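Local coordinates for protein ricin B lectin (Clostridium thermocellum, PDB 3VSF) that probably hydrolyses beta-1,3-galactan from the chain end as a family 43 glycoside hydrolase, and carries a ricin-type lectin domain that binds galactose, at residues D392-D404 against G408-A420. Residues are numbered along the deposited sequence; the frame is centred on the assembly and turned at random.
Sequences DNGSLSQQWYLVD and GYKKIVNVKSGRA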
loop_
_atom_site.group_PDB
_atom_site.type_symbol
_atom_site.label_atom_id
_atom_site.label_comp_id
_atom_site.label_asym_id
_atom_site.label_seq_id
_atom_site.Cartn_x
_atom_site.Cartn_y
_atom_site.Cartn_z
ATOM N N ASP A 392 27.295 -25.179 -0.007
ATOM C CA ASP A 392 26.999 -24.725 -1.358
ATOM C C ASP A 392 26.384 -25.858 -2.173
ATOM O O ASP A 392 27.086 -26.769 -2.610
ATOM C CB ASP A 392 28.273 -24.219 -2.039
ATOM C CG ASP A 392 27.997 -23.536 -3.366
ATOM O OD1 ASP A 392 26.963 -23.844 -3.996
ATOM O OD2 ASP A 392 28.818 -22.691 -3.780
ATOM N N ASN A 393 25.071 -25.797 -2.373
ATOM C CA ASN A 393 24.369 -26.823 -3.137
ATOM C C ASN A 393 23.655 -26.257 -4.362
ATOM O O ASN A 393 22.788 -26.911 -4.943
ATOM C CB ASN A 393 23.382 -27.581 -2.244
ATOM C CG ASN A 393 22.251 -26.703 -1.746
ATOM O OD1 ASN A 393 22.338 -25.476 -1.784
ATOM N ND2 ASN A 393 21.182 -27.330 -1.268
ATOM N N GLY A 394 24.027 -25.040 -4.746
ATOM C CA GLY A 394 23.471 -24.399 -5.925
ATOM C C GLY A 394 21.963 -24.241 -5.883
ATOM O O GLY A 394 21.307 -24.194 -6.925
ATOM N N SER A 395 21.412 -24.158 -4.677
ATOM C CA SER A 395 19.971 -24.024 -4.501
ATOM C C SER A 395 19.532 -22.566 -4.589
ATOM O O SER A 395 20.359 -21.655 -4.545
ATOM C CB SER A 395 19.540 -24.623 -3.160
ATOM O OG SER A 395 18.136 -24.546 -2.992
ATOM N N LEU A 396 18.226 -22.352 -4.713
ATOM C CA LEU A 396 17.671 -21.006 -4.814
ATOM C C LEU A 396 17.859 -20.205 -3.530
ATOM O O LEU A 396 18.258 -19.041 -3.568
ATOM C CB LEU A 396 16.185 -21.064 -5.175
ATOM C CG LEU A 396 15.843 -21.341 -6.640
ATOM C CD1 LEU A 396 14.341 -21.512 -6.816
ATOM C CD2 LEU A 396 16.366 -20.223 -7.530
ATOM N N SER A 397 17.572 -20.836 -2.395
ATOM C CA SER A 397 17.643 -20.166 -1.101
ATOM C C SER A 397 19.018 -19.561 -0.833
ATOM O O SER A 397 19.166 -18.694 0.027
ATOM C CB SER A 397 17.277 -21.140 0.020
ATOM O OG SER A 397 16.000 -21.711 -0.198
ATOM N N GLN A 398 20.021 -20.019 -1.573
ATOM C CA GLN A 398 21.390 -19.565 -1.363
ATOM C C GLN A 398 21.812 -18.517 -2.390
ATOM O O GLN A 398 22.995 -18.200 -2.513
ATOM C CB GLN A 398 22.353 -20.753 -1.393
ATOM C CG GLN A 398 22.061 -21.806 -0.337
ATOM C CD GLN A 398 23.015 -22.982 -0.408
ATOM O OE1 GLN A 398 23.728 -23.159 -1.395
ATOM N NE2 GLN A 398 23.033 -23.792 0.644
ATOM N N GLN A 399 20.840 -17.983 -3.121
ATOM C CA GLN A 399 21.116 -16.963 -4.127
ATOM C C GLN A 399 20.520 -15.624 -3.702
ATOM O O GLN A 399 19.399 -15.570 -3.196
ATOM C CB GLN A 399 20.568 -17.396 -5.487
ATOM C CG GLN A 399 20.995 -18.799 -5.894
ATOM C CD GLN A 399 20.492 -19.194 -7.266
ATOM O OE1 GLN A 399 20.359 -18.355 -8.157
ATOM N NE2 GLN A 399 20.205 -20.478 -7.445
ATOM N N TRP A 400 21.271 -14.546 -3.905
ATOM C CA TRP A 400 20.869 -13.239 -3.396
ATOM C C TRP A 400 21.086 -12.109 -4.402
ATOM O O TRP A 400 22.116 -12.051 -5.073
ATOM C CB TRP A 400 21.625 -12.927 -2.102
ATOM C CG TRP A 400 21.475 -13.985 -1.048
ATOM C CD1 TRP A 400 22.157 -15.164 -0.969
ATOM C CD2 TRP A 400 20.591 -13.957 0.078
ATOM N NE1 TRP A 400 21.750 -15.874 0.134
ATOM C CE2 TRP A 400 20.789 -15.153 0.795
ATOM C CE3 TRP A 400 19.649 -13.037 0.550
ATOM C CZ2 TRP A 400 20.081 -15.454 1.957
ATOM C CZ3 TRP A 400 18.949 -13.337 1.704
ATOM C CH2 TRP A 400 19.168 -14.536 2.394
ATOM N N TYR A 401 20.106 -11.213 -4.497
ATOM C CA TYR A 401 20.241 -10.007 -5.305
ATOM C C TYR A 401 20.882 -8.904 -4.476
ATOM O O TYR A 401 20.883 -8.964 -3.248
ATOM C CB TYR A 401 18.877 -9.522 -5.797
ATOM C CG TYR A 401 18.144 -10.480 -6.705
ATOM C CD1 TYR A 401 18.596 -10.730 -7.993
ATOM C CD2 TYR A 401 16.984 -11.115 -6.282
ATOM C CE1 TYR A 401 17.921 -11.600 -8.829
ATOM C CE2 TYR A 401 16.303 -11.984 -7.110
ATOM C CZ TYR A 401 16.776 -12.223 -8.382
ATOM O OH TYR A 401 16.101 -13.090 -9.210
ATOM N N LEU A 402 21.420 -7.894 -5.148
ATOM C CA LEU A 402 21.969 -6.730 -4.462
ATOM C C LEU A 402 21.385 -5.437 -5.029
ATOM O O LEU A 402 21.738 -5.018 -6.131
ATOM C CB LEU A 402 23.495 -6.714 -4.553
ATOM C CG LEU A 402 24.239 -7.830 -3.818
ATOM C CD1 LEU A 402 25.741 -7.666 -3.987
ATOM C CD2 LEU A 402 23.863 -7.855 -2.343
ATOM N N VAL A 403 20.494 -4.811 -4.265
ATOM C CA VAL A 403 19.811 -3.604 -4.714
ATOM C C VAL A 403 20.348 -2.350 -4.028
ATOM O O VAL A 403 20.138 -2.150 -2.833
ATOM C CB VAL A 403 18.295 -3.695 -4.462
ATOM C CG1 VAL A 403 17.599 -2.437 -4.957
ATOM C CG2 VAL A 403 17.718 -4.931 -5.134
ATOM N N ASP A 404 21.036 -1.509 -4.794
ATOM C CA ASP A 404 21.584 -0.262 -4.272
ATOM C C ASP A 404 20.462 0.629 -3.738
ATOM O O ASP A 404 19.410 0.753 -4.364
ATOM C CB ASP A 404 22.373 0.467 -5.364
ATOM C CG ASP A 404 23.273 1.555 -4.810
ATOM O OD1 ASP A 404 24.471 1.571 -5.165
ATOM O OD2 ASP A 404 22.786 2.397 -4.027
ATOM N N GLY A 408 26.647 4.034 0.598
ATOM C CA GLY A 408 27.429 2.849 0.303
ATOM C C GLY A 408 26.693 1.578 0.682
ATOM O O GLY A 408 27.267 0.488 0.663
ATOM N N TYR A 409 25.415 1.719 1.019
ATOM C CA TYR A 409 24.622 0.597 1.510
ATOM C C TYR A 409 23.782 -0.049 0.410
ATOM O O TYR A 409 23.537 0.555 -0.633
ATOM C CB TYR A 409 23.735 1.044 2.674
ATOM C CG TYR A 409 24.514 1.687 3.800
ATOM C CD1 TYR A 409 25.056 0.920 4.824
ATOM C CD2 TYR A 409 24.718 3.061 3.833
ATOM C CE1 TYR A 409 25.774 1.503 5.852
ATOM C CE2 TYR A 409 25.434 3.654 4.859
ATOM C CZ TYR A 409 25.960 2.869 5.865
ATOM O OH TYR A 409 26.673 3.454 6.887
ATOM N N LYS A 410 23.349 -1.282 0.654
ATOM C CA LYS A 410 22.600 -2.048 -0.334
ATOM C C LYS A 410 21.611 -3.001 0.330
ATOM O O LYS A 410 21.700 -3.272 1.525
ATOM C CB LYS A 410 23.556 -2.845 -1.224
ATOM C CG LYS A 410 24.455 -1.994 -2.105
ATOM C CD LYS A 410 25.545 -2.832 -2.754
ATOM C CE LYS A 410 26.356 -2.011 -3.744
ATOM N NZ LYS A 410 25.519 -1.537 -4.881
ATOM N N LYS A 411 20.671 -3.507 -0.461
ATOM C CA LYS A 411 19.704 -4.487 0.019
ATOM C C LYS A 411 20.095 -5.888 -0.430
ATOM O O LYS A 411 20.266 -6.138 -1.623
ATOM C CB LYS A 411 18.303 -4.161 -0.497
ATOM C CG LYS A 411 17.433 -3.379 0.472
ATOM C CD LYS A 411 16.046 -3.154 -0.113
ATOM C CE LYS A 411 15.403 -4.469 -0.526
ATOM N NZ LYS A 411 14.090 -4.266 -1.200
ATOM N N ILE A 412 20.234 -6.798 0.525
ATOM C CA ILE A 412 20.506 -8.192 0.207
ATOM C C ILE A 412 19.196 -8.968 0.173
ATOM O O ILE A 412 18.635 -9.301 1.216
ATOM C CB ILE A 412 21.464 -8.830 1.227
ATOM C CG1 ILE A 412 22.742 -7.998 1.349
ATOM C CG2 ILE A 412 21.793 -10.261 0.827
ATOM C CD1 ILE A 412 23.757 -8.570 2.314
ATOM N N VAL A 413 18.709 -9.249 -1.031
ATOM C CA VAL A 413 17.404 -9.878 -1.204
ATOM C C VAL A 413 17.525 -11.335 -1.631
ATOM O O VAL A 413 18.276 -11.662 -2.548
ATOM C CB VAL A 413 16.553 -9.123 -2.245
ATOM C CG1 VAL A 413 15.136 -9.679 -2.277
ATOM C CG2 VAL A 413 16.537 -7.635 -1.940
ATOM N N ASN A 414 16.779 -12.208 -0.962
ATOM C CA ASN A 414 16.756 -13.622 -1.312
ATOM C C ASN A 414 16.056 -13.823 -2.650
ATOM O O ASN A 414 15.148 -13.070 -2.999
ATOM C CB ASN A 414 16.057 -14.430 -0.215
ATOM C CG ASN A 414 16.314 -15.921 -0.333
ATOM O OD1 ASN A 414 15.501 -16.663 -0.883
ATOM N ND2 ASN A 414 17.450 -16.367 0.193
ATOM N N VAL A 415 16.483 -14.829 -3.405
ATOM C CA VAL A 415 15.897 -15.089 -4.715
ATOM C C VAL A 415 14.629 -15.933 -4.611
ATOM O O VAL A 415 13.590 -15.570 -5.163
ATOM C CB VAL A 415 16.898 -15.770 -5.665
ATOM C CG1 VAL A 415 16.198 -16.233 -6.932
ATOM C CG2 VAL A 415 18.041 -14.822 -5.995
ATOM N N LYS A 416 14.719 -17.054 -3.903
ATOM C CA LYS A 416 13.569 -17.935 -3.725
ATOM C C LYS A 416 12.404 -17.188 -3.083
ATOM O O LYS A 416 11.240 -17.453 -3.384
ATOM C CB LYS A 416 13.949 -19.156 -2.885
ATOM C CG LYS A 416 12.826 -20.165 -2.733
ATOM C CD LYS A 416 13.271 -21.381 -1.940
ATOM C CE LYS A 416 12.127 -22.366 -1.767
ATOM N NZ LYS A 416 12.549 -23.593 -1.039
ATOM N N SER A 417 12.728 -16.254 -2.195
ATOM C CA SER A 417 11.726 -15.394 -1.575
ATOM C C SER A 417 12.186 -13.945 -1.653
ATOM O O SER A 417 13.324 -13.632 -1.305
ATOM C CB SER A 417 11.494 -15.797 -0.117
ATOM O OG SER A 417 12.678 -15.649 0.645
ATOM N N GLY A 418 11.303 -13.063 -2.108
ATOM C CA GLY A 418 11.652 -11.669 -2.310
ATOM C C GLY A 418 11.948 -10.904 -1.033
ATOM O O GLY A 418 12.021 -9.674 -1.041
ATOM N N ARG A 419 12.123 -11.630 0.066
ATOM C CA ARG A 419 12.378 -11.012 1.360
ATOM C C ARG A 419 13.829 -10.560 1.483
ATOM O O ARG A 419 14.716 -11.105 0.828
ATOM C CB ARG A 419 12.013 -11.978 2.486
ATOM C CG ARG A 419 10.641 -12.604 2.306
ATOM C CD ARG A 419 10.203 -13.385 3.530
ATOM N NE ARG A 419 8.905 -14.018 3.315
ATOM C CZ ARG A 419 7.740 -13.386 3.413
ATOM N NH1 ARG A 419 7.709 -12.097 3.724
ATOM N NH2 ARG A 419 6.608 -14.042 3.198
ATOM N N ALA A 420 14.063 -9.557 2.324
ATOM C CA ALA A 420 15.393 -8.974 2.471
ATOM C C ALA A 420 16.087 -9.429 3.749
ATOM O O ALA A 420 15.435 -9.781 4.733
ATOM C CB ALA A 420 15.309 -7.455 2.426
#
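W400 lies over the side chain of N414, its six-membered ring facing the CB and amide of the asparagine. The N414 CB sits 4.1 Å from the centroid of that ring, a CH-pi contact. The amide plane stands 85° to the indole. N414 ND2 sits over the ring, offset toward the rim, and donates to S397 O at 2.9 Å, from above the carbonyl plane. CG of N414 is anti to the backbone N (chi1 -165°), which carries the amide under the indole. N414 OD1 accepts from S417 N at 3.1 Å, on a lone pair, so both ends of the amide are held. I412 CG2 packs obliquely on the same indole, 3.5 Å from W400 CE3. W400 NE1 hydrogen-bonds to L374 O. The segments form an antiparallel beta hairpin in the ricin-type beta-trefoil domain. Y401 pairs with V413 and V403 with K411, each through two backbone hydrogen bonds. Just beyond the paired strands, V415 N donates to Q399 O. On the face of Y401 and V403, V415 CG2 lies over the tyrosine ring, 3.8 Å from its centroid. R362 touches both Y401 and V415. The K411 amine leaves the hairpin for E355 and S439; its side chain is about 8 Å from that of galactose-binding N440. At the turn end, K410 NZ forms a salt bridge with D404 OD1 at 3.3 Å; as a hydrogen bond it is weak. D404 OD2 accepts from G406 N.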